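Local structure of 4-hydroxy-3-methylbut-2-enyl diphosphate reductase (Aquifex aeolicus, 3DNF) at residues 30-40 against 62-72; 144-154 against 171-179. The protein catalyses the reductive conversion of (E)-4-hydroxy-3-methylbut-2-enyl diphosphate into isopentenyl and dimethylallyl diphosphate, the last step of the non-mevalonate isoprenoid pathway, using an iron-sulfur cluster. All coordinates share one frame; numbering follows the deposited sequence. Where two conformers were deposited one is given.

Contact 1 of 2, residues 30-40 against 62-72; sequences SQGKVYTLGPI and EFKEGDTVIIR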
loop_
_atom_site.group_PDB
_atom_site.type_symbol
_atom_site.label_atom_id
_atom_site.label_comp_id
_atom_site.label_asym_id
_atom_site.label_seq_id
_atom_site.Cartn_x
_atom_site.Cartn_y
_atom_site.Cartn_z
ATOM N N SER B 30 -5.067 -46.113 -7.860
ATOM C CA SER B 30 -6.402 -45.959 -8.400
ATOM C C SER B 30 -6.997 -47.208 -9.039
ATOM O O SER B 30 -6.568 -47.658 -10.119
ATOM C CB SER B 30 -6.411 -44.803 -9.415
ATOM O OG SER B 30 -6.156 -43.579 -8.725
ATOM N N GLN B 31 -8.027 -47.754 -8.397
ATOM C CA GLN B 31 -8.748 -48.873 -8.971
ATOM C C GLN B 31 -9.628 -48.479 -10.145
ATOM O O GLN B 31 -9.914 -49.293 -11.023
ATOM C CB GLN B 31 -9.587 -49.561 -7.903
ATOM C CG GLN B 31 -10.132 -50.890 -8.356
ATOM C CD GLN B 31 -10.634 -51.732 -7.206
ATOM O OE1 GLN B 31 -9.946 -52.649 -6.746
ATOM N NE2 GLN B 31 -11.840 -51.431 -6.733
ATOM N N GLY B 32 -10.057 -47.211 -10.163
ATOM C CA GLY B 32 -10.959 -46.713 -11.189
ATOM C C GLY B 32 -10.204 -45.877 -12.186
ATOM O O GLY B 32 -8.951 -45.857 -12.168
ATOM N N LYS B 33 -10.937 -45.154 -13.032
ATOM C CA LYS B 33 -10.292 -44.334 -14.056
ATOM C C LYS B 33 -9.771 -43.022 -13.427
ATOM O O LYS B 33 -10.474 -42.430 -12.597
ATOM C CB LYS B 33 -11.283 -44.036 -15.159
ATOM C CG LYS B 33 -10.752 -43.188 -16.305
ATOM C CD LYS B 33 -11.579 -43.427 -17.555
ATOM C CE LYS B 33 -11.208 -42.441 -18.660
ATOM N NZ LYS B 33 -11.780 -42.838 -19.968
ATOM N N VAL B 34 -8.569 -42.602 -13.833
ATOM C CA VAL B 34 -7.938 -41.357 -13.306
ATOM C C VAL B 34 -8.183 -40.133 -14.193
ATOM O O VAL B 34 -7.808 -40.100 -15.385
ATOM C CB VAL B 34 -6.395 -41.536 -13.066
ATOM C CG1 VAL B 34 -5.794 -40.209 -12.522
ATOM C CG2 VAL B 34 -6.122 -42.742 -12.104
ATOM N N TYR B 35 -8.752 -39.095 -13.561
ATOM C CA TYR B 35 -9.037 -37.833 -14.265
ATOM C C TYR B 35 -8.368 -36.702 -13.511
ATOM O O TYR B 35 -8.268 -36.720 -12.286
ATOM C CB TYR B 35 -10.516 -37.519 -14.231
ATOM C CG TYR B 35 -11.394 -38.444 -15.013
ATOM C CD1 TYR B 35 -11.736 -38.155 -16.308
ATOM C CD2 TYR B 35 -11.925 -39.590 -14.406
ATOM C CE1 TYR B 35 -12.596 -38.995 -17.038
ATOM C CE2 TYR B 35 -12.752 -40.424 -15.108
ATOM C CZ TYR B 35 -13.095 -40.137 -16.414
ATOM O OH TYR B 35 -13.944 -40.941 -17.135
ATOM N N THR B 36 -7.956 -35.693 -14.290
ATOM C CA THR B 36 -7.676 -34.378 -13.747
ATOM C C THR B 36 -8.959 -33.614 -13.976
ATOM O O THR B 36 -9.750 -33.898 -14.901
ATOM C CB THR B 36 -6.430 -33.678 -14.450
ATOM O OG1 THR B 36 -6.643 -33.544 -15.861
ATOM C CG2 THR B 36 -5.116 -34.453 -14.164
ATOM N N LEU B 37 -9.233 -32.704 -13.064
ATOM C CA LEU B 37 -10.434 -31.891 -13.201
ATOM C C LEU B 37 -10.154 -30.747 -14.169
ATOM O O LEU B 37 -9.664 -29.677 -13.759
ATOM C CB LEU B 37 -10.840 -31.349 -11.837
ATOM C CG LEU B 37 -11.495 -32.293 -10.849
ATOM C CD1 LEU B 37 -11.719 -31.528 -9.523
ATOM C CD2 LEU B 37 -12.829 -32.789 -11.431
ATOM N N GLY B 38 -10.450 -30.995 -15.432
ATOM C CA GLY B 38 -10.046 -30.154 -16.567
ATOM C C GLY B 38 -8.604 -30.518 -16.936
ATOM O O GLY B 38 -7.942 -31.256 -16.194
ATOM N N PRO B 39 -8.097 -29.979 -18.049
ATOM C CA PRO B 39 -6.703 -30.262 -18.452
ATOM C C PRO B 39 -5.731 -29.705 -17.416
ATOM O O PRO B 39 -5.911 -28.594 -16.906
ATOM C CB PRO B 39 -6.571 -29.526 -19.778
ATOM C CG PRO B 39 -7.540 -28.416 -19.663
ATOM C CD PRO B 39 -8.727 -29.028 -18.980
ATOM N N ILE B 40 -4.681 -30.462 -17.092
ATOM C CA ILE B 40 -3.865 -30.106 -15.933
ATOM C C ILE B 40 -3.086 -28.791 -16.119
ATOM O O ILE B 40 -2.759 -28.126 -15.133
ATOM C CB ILE B 40 -2.886 -31.239 -15.575
ATOM C CG1 ILE B 40 -2.282 -30.982 -14.199
ATOM C CG2 ILE B 40 -1.873 -31.450 -16.679
ATOM C CD1 ILE B 40 -1.862 -32.288 -13.476
ATOM N N GLU B 62 -18.277 -36.652 -16.178
ATOM C CA GLU B 62 -18.329 -38.034 -16.651
ATOM C C GLU B 62 -17.761 -39.078 -15.678
ATOM O O GLU B 62 -18.045 -40.259 -15.837
ATOM C CB GLU B 62 -17.633 -38.193 -18.016
ATOM C CG GLU B 62 -16.120 -37.973 -17.982
ATOM C CD GLU B 62 -15.685 -36.530 -18.242
ATOM O OE1 GLU B 62 -16.318 -35.576 -17.723
ATOM O OE2 GLU B 62 -14.696 -36.368 -18.977
ATOM N N PHE B 63 -16.932 -38.660 -14.719
ATOM C CA PHE B 63 -16.361 -39.583 -13.710
ATOM C C PHE B 63 -17.447 -40.171 -12.817
ATOM O O PHE B 63 -18.480 -39.537 -12.561
ATOM C CB PHE B 63 -15.239 -38.904 -12.897
ATOM C CG PHE B 63 -15.443 -37.401 -12.721
ATOM C CD1 PHE B 63 -16.377 -36.934 -11.803
ATOM C CD2 PHE B 63 -14.724 -36.474 -13.475
ATOM C CE1 PHE B 63 -16.611 -35.576 -11.617
ATOM C CE2 PHE B 63 -14.941 -35.084 -13.283
ATOM C CZ PHE B 63 -15.899 -34.655 -12.358
ATOM N N LYS B 64 -17.223 -41.405 -12.383
ATOM C CA LYS B 64 -18.214 -42.154 -11.633
ATOM C C LYS B 64 -17.664 -42.636 -10.300
ATOM O O LYS B 64 -16.462 -42.622 -10.067
ATOM C CB LYS B 64 -18.743 -43.332 -12.463
ATOM C CG LYS B 64 -17.796 -44.512 -12.577
ATOM C CD LYS B 64 -18.170 -45.311 -13.815
ATOM C CE LYS B 64 -18.033 -46.826 -13.702
ATOM N NZ LYS B 64 -16.886 -47.475 -13.029
ATOM N N GLU B 65 -18.553 -43.113 -9.434
ATOM C CA GLU B 65 -18.132 -43.600 -8.123
ATOM C C GLU B 65 -16.905 -44.499 -8.305
ATOM O O GLU B 65 -16.883 -45.399 -9.165
ATOM C CB GLU B 65 -19.252 -44.392 -7.449
ATOM C CG GLU B 65 -18.909 -44.862 -6.051
ATOM C CD GLU B 65 -19.972 -45.775 -5.453
ATOM O OE1 GLU B 65 -20.640 -46.520 -6.199
ATOM O OE2 GLU B 65 -20.117 -45.753 -4.220
ATOM N N GLY B 66 -15.909 -44.266 -7.472
ATOM C CA GLY B 66 -14.709 -45.112 -7.494
ATOM C C GLY B 66 -13.619 -44.603 -8.391
ATOM O O GLY B 66 -12.471 -45.084 -8.297
ATOM N N ASP B 67 -13.954 -43.656 -9.275
ATOM C CA ASP B 67 -12.922 -43.000 -10.092
ATOM C C ASP B 67 -12.065 -42.009 -9.267
ATOM O O ASP B 67 -12.452 -41.597 -8.180
ATOM C CB ASP B 67 -13.491 -42.277 -11.343
ATOM C CG ASP B 67 -14.015 -43.243 -12.416
ATOM O OD1 ASP B 67 -13.687 -44.473 -12.392
ATOM O OD2 ASP B 67 -14.760 -42.763 -13.300
ATOM N N THR B 68 -10.899 -41.653 -9.788
ATOM C CA THR B 68 -10.008 -40.710 -9.082
ATOM C C THR B 68 -10.132 -39.372 -9.801
ATOM O O THR B 68 -10.164 -39.323 -11.031
ATOM C CB THR B 68 -8.536 -41.171 -9.140
ATOM O OG1 THR B 68 -8.391 -42.348 -8.350
ATOM C CG2 THR B 68 -7.568 -40.063 -8.584
ATOM N N VAL B 69 -10.304 -38.291 -9.035
ATOM C CA VAL B 69 -10.224 -36.963 -9.656
ATOM C C VAL B 69 -9.150 -36.140 -8.957
ATOM O O VAL B 69 -9.001 -36.163 -7.733
ATOM C CB VAL B 69 -11.578 -36.188 -9.656
ATOM C CG1 VAL B 69 -12.588 -36.837 -10.624
ATOM C CG2 VAL B 69 -12.090 -36.140 -8.253
ATOM N N ILE B 70 -8.347 -35.463 -9.786
ATOM C CA ILE B 70 -7.224 -34.625 -9.319
ATOM C C ILE B 70 -7.547 -33.138 -9.426
ATOM O O ILE B 70 -7.800 -32.591 -10.538
ATOM C CB ILE B 70 -5.908 -34.978 -10.044
ATOM C CG1 ILE B 70 -5.595 -36.488 -9.849
ATOM C CG2 ILE B 70 -4.735 -34.099 -9.529
ATOM C CD1 ILE B 70 -4.894 -37.099 -11.034
ATOM N N ILE B 71 -7.575 -32.488 -8.271
ATOM C CA ILE B 71 -7.831 -31.011 -8.229
ATOM C C ILE B 71 -6.570 -30.318 -8.773
ATOM O O ILE B 71 -5.479 -30.640 -8.325
ATOM C CB ILE B 71 -8.113 -30.550 -6.804
ATOM C CG1 ILE B 71 -9.389 -31.260 -6.271
ATOM C CG2 ILE B 71 -8.211 -28.958 -6.728
ATOM C CD1 ILE B 71 -9.768 -30.896 -4.839
ATOM N N ARG B 72 -6.738 -29.361 -9.701
ATOM C CA ARG B 72 -5.587 -28.726 -10.308
ATOM C C ARG B 72 -4.910 -27.762 -9.340
ATOM O O ARG B 72 -5.463 -27.432 -8.270
ATOM C CB ARG B 72 -5.966 -28.010 -11.610
ATOM C CG ARG B 72 -6.588 -28.947 -12.687
ATOM C CD ARG B 72 -6.742 -28.228 -13.994
ATOM N NE ARG B 72 -7.680 -27.100 -13.938
ATOM C CZ ARG B 72 -8.265 -26.567 -15.007
ATOM N NH1 ARG B 72 -8.069 -27.081 -16.205
ATOM N NH2 ARG B 72 -9.095 -25.537 -14.869
HETATM O O HOH W 1 -9.833 -44.760 -8.533
HETATM O O HOH W 2 -15.171 -43.060 -15.778
HETATM O O HOH W 3 -9.293 -28.404 -10.774
#

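Contact 2 of 2, residues 144-154 against 171-179; sequences VETLEDIGEAL and FFKEVVGEI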
loop_
_atom_site.group_PDB
_atom_site.type_symbol
_atom_site.label_atom_id
_atom_site.label_comp_id
_atom_site.label_asym_id
_atom_site.label_seq_id
_atom_site.Cartn_x
_atom_site.Cartn_y
_atom_site.Cartn_z
ATOM N N VAL B 144 -10.455 -7.217 -6.576
ATOM C CA VAL B 144 -10.060 -5.979 -7.204
ATOM C C VAL B 144 -9.222 -6.317 -8.433
ATOM O O VAL B 144 -8.085 -6.786 -8.315
ATOM C CB VAL B 144 -9.296 -5.061 -6.173
ATOM C CG1 VAL B 144 -8.573 -3.888 -6.931
ATOM C CG2 VAL B 144 -10.299 -4.458 -5.171
ATOM N N GLU B 145 -9.792 -6.061 -9.617
ATOM C CA GLU B 145 -9.105 -6.383 -10.863
ATOM C C GLU B 145 -8.592 -5.119 -11.528
ATOM O O GLU B 145 -7.559 -5.132 -12.214
ATOM C CB GLU B 145 -10.008 -7.184 -11.808
ATOM C CG GLU B 145 -9.259 -7.607 -13.057
ATOM C CD GLU B 145 -10.003 -8.603 -13.908
ATOM O OE1 GLU B 145 -11.000 -9.209 -13.434
ATOM O OE2 GLU B 145 -9.544 -8.799 -15.060
ATOM N N THR B 146 -9.320 -4.036 -11.317
ATOM C CA THR B 146 -8.875 -2.721 -11.744
ATOM C C THR B 146 -9.090 -1.741 -10.595
ATOM O O THR B 146 -9.815 -2.033 -9.647
ATOM C CB THR B 146 -9.596 -2.223 -13.031
ATOM O OG1 THR B 146 -10.963 -1.914 -12.731
ATOM C CG2 THR B 146 -9.528 -3.265 -14.119
ATOM N N LEU B 147 -8.481 -0.564 -10.683
ATOM C CA LEU B 147 -8.487 0.354 -9.562
ATOM C C LEU B 147 -9.908 0.813 -9.191
ATOM O O LEU B 147 -10.188 1.072 -8.024
ATOM C CB LEU B 147 -7.533 1.523 -9.820
ATOM C CG LEU B 147 -6.833 2.218 -8.647
ATOM C CD1 LEU B 147 -6.176 1.269 -7.641
ATOM C CD2 LEU B 147 -5.798 3.183 -9.219
ATOM N N GLU B 148 -10.809 0.835 -10.173
ATOM C CA GLU B 148 -12.203 1.235 -9.943
ATOM C C GLU B 148 -12.944 0.258 -9.024
ATOM O O GLU B 148 -13.937 0.642 -8.387
ATOM C CB GLU B 148 -12.961 1.394 -11.269
ATOM C CG GLU B 148 -12.990 2.819 -11.795
ATOM C CD GLU B 148 -14.330 3.175 -12.451
ATOM O OE1 GLU B 148 -14.893 2.322 -13.183
ATOM O OE2 GLU B 148 -14.819 4.315 -12.243
ATOM N N ASP B 149 -12.434 -0.974 -8.926
ATOM C CA ASP B 149 -13.012 -2.002 -8.042
ATOM C C ASP B 149 -12.876 -1.711 -6.535
ATOM O O ASP B 149 -13.594 -2.294 -5.730
ATOM C CB ASP B 149 -12.407 -3.376 -8.332
ATOM C CG ASP B 149 -12.830 -3.956 -9.676
ATOM O OD1 ASP B 149 -13.935 -3.656 -10.152
ATOM O OD2 ASP B 149 -12.071 -4.775 -10.245
ATOM N N ILE B 150 -11.962 -0.825 -6.138
ATOM C CA ILE B 150 -11.698 -0.624 -4.705
ATOM C C ILE B 150 -12.788 0.122 -3.908
ATOM O O ILE B 150 -12.802 0.066 -2.677
ATOM C CB ILE B 150 -10.317 0.021 -4.432
ATOM C CG1 ILE B 150 -10.298 1.484 -4.875
ATOM C CG2 ILE B 150 -9.226 -0.770 -5.105
ATOM C CD1 ILE B 150 -9.044 2.215 -4.399
ATOM N N GLY B 151 -13.683 0.822 -4.616
ATOM C CA GLY B 151 -14.788 1.571 -3.998
ATOM C C GLY B 151 -15.448 0.933 -2.783
ATOM O O GLY B 151 -15.578 1.564 -1.738
ATOM N N GLU B 152 -15.880 -0.321 -2.919
ATOM C CA GLU B 152 -16.582 -1.001 -1.834
ATOM C C GLU B 152 -15.690 -1.226 -0.589
ATOM O O GLU B 152 -16.164 -1.114 0.539
ATOM C CB GLU B 152 -17.185 -2.313 -2.336
ATOM C CG GLU B 152 -18.050 -3.063 -1.329
ATOM C CD GLU B 152 -19.425 -2.439 -1.138
ATOM O OE1 GLU B 152 -19.788 -1.505 -1.896
ATOM O OE2 GLU B 152 -20.138 -2.884 -0.210
ATOM N N ALA B 153 -14.405 -1.528 -0.793
ATOM C CA ALA B 153 -13.489 -1.685 0.317
ATOM C C ALA B 153 -13.291 -0.372 1.092
ATOM O O ALA B 153 -13.064 -0.404 2.300
ATOM C CB ALA B 153 -12.090 -2.299 -0.163
ATOM N N LEU B 154 -13.413 0.767 0.404
ATOM C CA LEU B 154 -13.229 2.078 1.049
ATOM C C LEU B 154 -14.340 2.434 2.043
ATOM O O LEU B 154 -14.207 3.380 2.824
ATOM C CB LEU B 154 -13.043 3.179 0.003
ATOM C CG LEU B 154 -11.929 2.973 -1.039
ATOM C CD1 LEU B 154 -11.691 4.280 -1.802
ATOM C CD2 LEU B 154 -10.595 2.420 -0.438
ATOM N N PHE B 171 0.541 -3.580 -10.103
ATOM C CA PHE B 171 -0.843 -3.278 -9.703
ATOM C C PHE B 171 -1.125 -3.531 -8.228
ATOM O O PHE B 171 -1.819 -2.759 -7.566
ATOM C CB PHE B 171 -1.855 -3.975 -10.620
ATOM C CG PHE B 171 -3.275 -3.594 -10.325
ATOM C CD1 PHE B 171 -3.705 -2.276 -10.463
ATOM C CD2 PHE B 171 -4.174 -4.556 -9.894
ATOM C CE1 PHE B 171 -5.020 -1.916 -10.168
ATOM C CE2 PHE B 171 -5.494 -4.215 -9.595
ATOM C CZ PHE B 171 -5.920 -2.895 -9.745
ATOM N N PHE B 172 -0.523 -4.578 -7.708
ATOM C CA PHE B 172 -0.708 -4.891 -6.292
ATOM C C PHE B 172 -0.177 -3.742 -5.436
ATOM O O PHE B 172 -0.833 -3.303 -4.513
ATOM C CB PHE B 172 0.058 -6.138 -5.976
ATOM C CG PHE B 172 -0.190 -6.643 -4.591
ATOM C CD1 PHE B 172 -1.459 -7.139 -4.240
ATOM C CD2 PHE B 172 0.820 -6.559 -3.619
ATOM C CE1 PHE B 172 -1.698 -7.593 -2.974
ATOM C CE2 PHE B 172 0.587 -7.039 -2.329
ATOM C CZ PHE B 172 -0.687 -7.536 -2.007
ATOM N N LYS B 173 0.996 -3.214 -5.807
ATOM C CA LYS B 173 1.628 -2.091 -5.096
ATOM C C LYS B 173 0.716 -0.838 -5.106
ATOM O O LYS B 173 0.557 -0.161 -4.083
ATOM C CB LYS B 173 3.025 -1.806 -5.671
ATOM C CG LYS B 173 3.634 -0.522 -5.186
ATOM C CD LYS B 173 5.028 -0.331 -5.717
ATOM C CE LYS B 173 5.563 0.993 -5.234
ATOM N NZ LYS B 173 6.890 1.234 -5.852
ATOM N N GLU B 174 0.105 -0.574 -6.267
ATOM C CA GLU B 174 -0.815 0.544 -6.451
ATOM C C GLU B 174 -2.074 0.419 -5.596
ATOM O O GLU B 174 -2.480 1.418 -4.968
ATOM C CB GLU B 174 -1.187 0.692 -7.946
ATOM C CG GLU B 174 -2.234 1.755 -8.256
ATOM C CD GLU B 174 -1.717 3.166 -8.082
ATOM O OE1 GLU B 174 -0.480 3.353 -7.992
ATOM O OE2 GLU B 174 -2.547 4.107 -8.016
ATOM N N VAL B 175 -2.703 -0.769 -5.625
ATOM C CA VAL B 175 -3.923 -1.051 -4.853
ATOM C C VAL B 175 -3.662 -0.906 -3.351
ATOM O O VAL B 175 -4.445 -0.285 -2.623
ATOM C CB VAL B 175 -4.488 -2.494 -5.115
ATOM C CG1 VAL B 175 -5.659 -2.784 -4.123
ATOM C CG2 VAL B 175 -4.959 -2.607 -6.524
ATOM N N VAL B 176 -2.582 -1.519 -2.886
ATOM C CA VAL B 176 -2.227 -1.437 -1.467
ATOM C C VAL B 176 -2.030 0.027 -1.021
ATOM O O VAL B 176 -2.584 0.462 -0.019
ATOM C CB VAL B 176 -0.972 -2.295 -1.147
ATOM C CG1 VAL B 176 -0.397 -1.938 0.249
ATOM C CG2 VAL B 176 -1.285 -3.813 -1.287
ATOM N N GLY B 177 -1.259 0.793 -1.781
ATOM C CA GLY B 177 -0.952 2.170 -1.439
ATOM C C GLY B 177 -2.215 3.012 -1.453
ATOM O O GLY B 177 -2.454 3.795 -0.546
ATOM N N GLU B 178 -3.047 2.800 -2.473
ATOM C CA GLU B 178 -4.264 3.576 -2.608
ATOM C C GLU B 178 -5.246 3.306 -1.474
ATOM O O GLU B 178 -5.713 4.240 -0.810
ATOM C CB GLU B 178 -4.906 3.342 -3.985
ATOM C CG GLU B 178 -6.059 4.320 -4.291
ATOM C CD GLU B 178 -5.664 5.805 -4.327
ATOM O OE1 GLU B 178 -4.505 6.151 -4.656
ATOM O OE2 GLU B 178 -6.540 6.640 -4.022
ATOM N N ILE B 179 -5.549 2.034 -1.217
ATOM C CA ILE B 179 -6.465 1.703 -0.110
ATOM C C ILE B 179 -5.964 2.281 1.234
ATOM O O ILE B 179 -6.753 2.838 1.995
ATOM C CB ILE B 179 -6.764 0.185 -0.041
ATOM C CG1 ILE B 179 -7.579 -0.241 -1.277
ATOM C CG2 ILE B 179 -7.532 -0.227 1.239
ATOM C CD1 ILE B 179 -7.772 -1.731 -1.387
#

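Contact 1 of 2, residues 30-40 against 62-72
Y35, on a strand parallel to 68-71, brings its ring against E62, F63 and D67. CG lies anti to its own carbonyl carbon (chi1 -68°), and CB sits 3.7 Å from T68 O, which also lies in the ring plane at the edge beside CD2. One face of the ring takes the edge of F63 in a T-shaped stack, with centroids 5.7 Å apart and planes at 71°. Along one side of the ring, CD2 meets F63 CB and CE2 lies 3.6 Å from D67 OD2; on the other, CE1 packs against E62 CG. The phenolic OH ends on a water that donates to D67 OD2, so the carboxylate and the hydroxyl are bridged rather than bonded directly. D67 is gripped from both segments: K33 N reaches OD1 at 2.9 Å from above the carboxylate plane, while K64 N binds OD2 across the type II turn of 64-67.

L37 continues the apolar row, its CD2 3.6 Å from F63 CE2. On the other side of the sheet V34 CG1 touches I70 CD1, and S30 OG approaches T68 OG1 to 2.6 Å. R72, bent at chi3, turns its guanidinium to the 37-39 loop: NH1 donates to P39 O at 2.7 Å, L37 O lies over one face, and NH2 is hydrogen-bonded to H74 NE2.

Four backbone bonds, from T68 N to K33 O through L37 N to I70 O, zip 34-36 to 68-71. Strand 55-57 lies beyond 34-36 and strand 90-93 beyond 68-71, with helix 14-26 over V34 and I70: the parallel sheet of an open alpha/beta lobe, whose C-terminal strand ends lead to H42 and H74, predicted substrate ligands.

Contact 2 of 2, residues 144-154 against 171-179
The F171 ring presents its edge to the chain leaving strand 141-144, with V144 O and L147 N near its plane. Over one face lies V175 CG2, one helical turn on, 3.3 Å above the plane and off-centre, near the ring's margin. E145 O and T146 C approach obliquely; F171 CZ lies 3.5 Å from T146 C, and CE2 is as near to E145 O. With CG trans to the backbone N (chi1 -175°), the ring leans off helix 169-182 against this bend. With an alanine in place of F171, the peptide groups of 145-147 are likely to lose their aromatic backing, and a gap would probably open beside V144 and V175.

The bend itself is pinned from within: D149 OD2 accepts from E145 N at 2.7 Å, through its anti lone pair, and from T146 N, which comes from above the carboxylate plane. OD1 of the same residue is held by a salt bridge to K122.

Beside the ring, V144 CG1 and V175 CG2 meet tip to tip at 3.9 Å. Farther along, I150 and I179 run antiparallel alongside one another, CG2 against CD1, and L154 CD2 rests 4.1 Å from I179 CG1. The two glutamates of the helix lend their aliphatic parts: L147 lies crosswise to E174, whose CG is 4.0 Å from L147 CD1 and CD2, and I150 CD1 touches E178 CG at 3.7 Å. OE2 of E174 also comes near L147 CD2.

Between these segments the attachment is wholly by van der Waals contact, with no direct polar bond. F171, V175 and I179, with the CG atoms of E174 and E178, meet the loop, while the carboxylates of both glutamates are engaged outside it, each in a salt bridge to K173 of the second subunit.

Contacts 1 and 2 belong to different lobes of the trilobal chain: their centres are 38 Å apart and their nearest atoms about 17 Å. The two lobes share a plan, each a four-stranded parallel sheet of strand order 2-1-3-4. Contact 1 joins two neighbouring strands of its sheet; contact 2 sets a helix against the loop after an edge strand. Contact 1 comes nearer the centre, with the R72 side chain about 9 Å from the iron-sulfur cluster. In contact 2 the E145 side chain is about 8 Å from that of H124, a predicted substrate ligand, whereas its helix faces the second subunit, which does not touch contact 1.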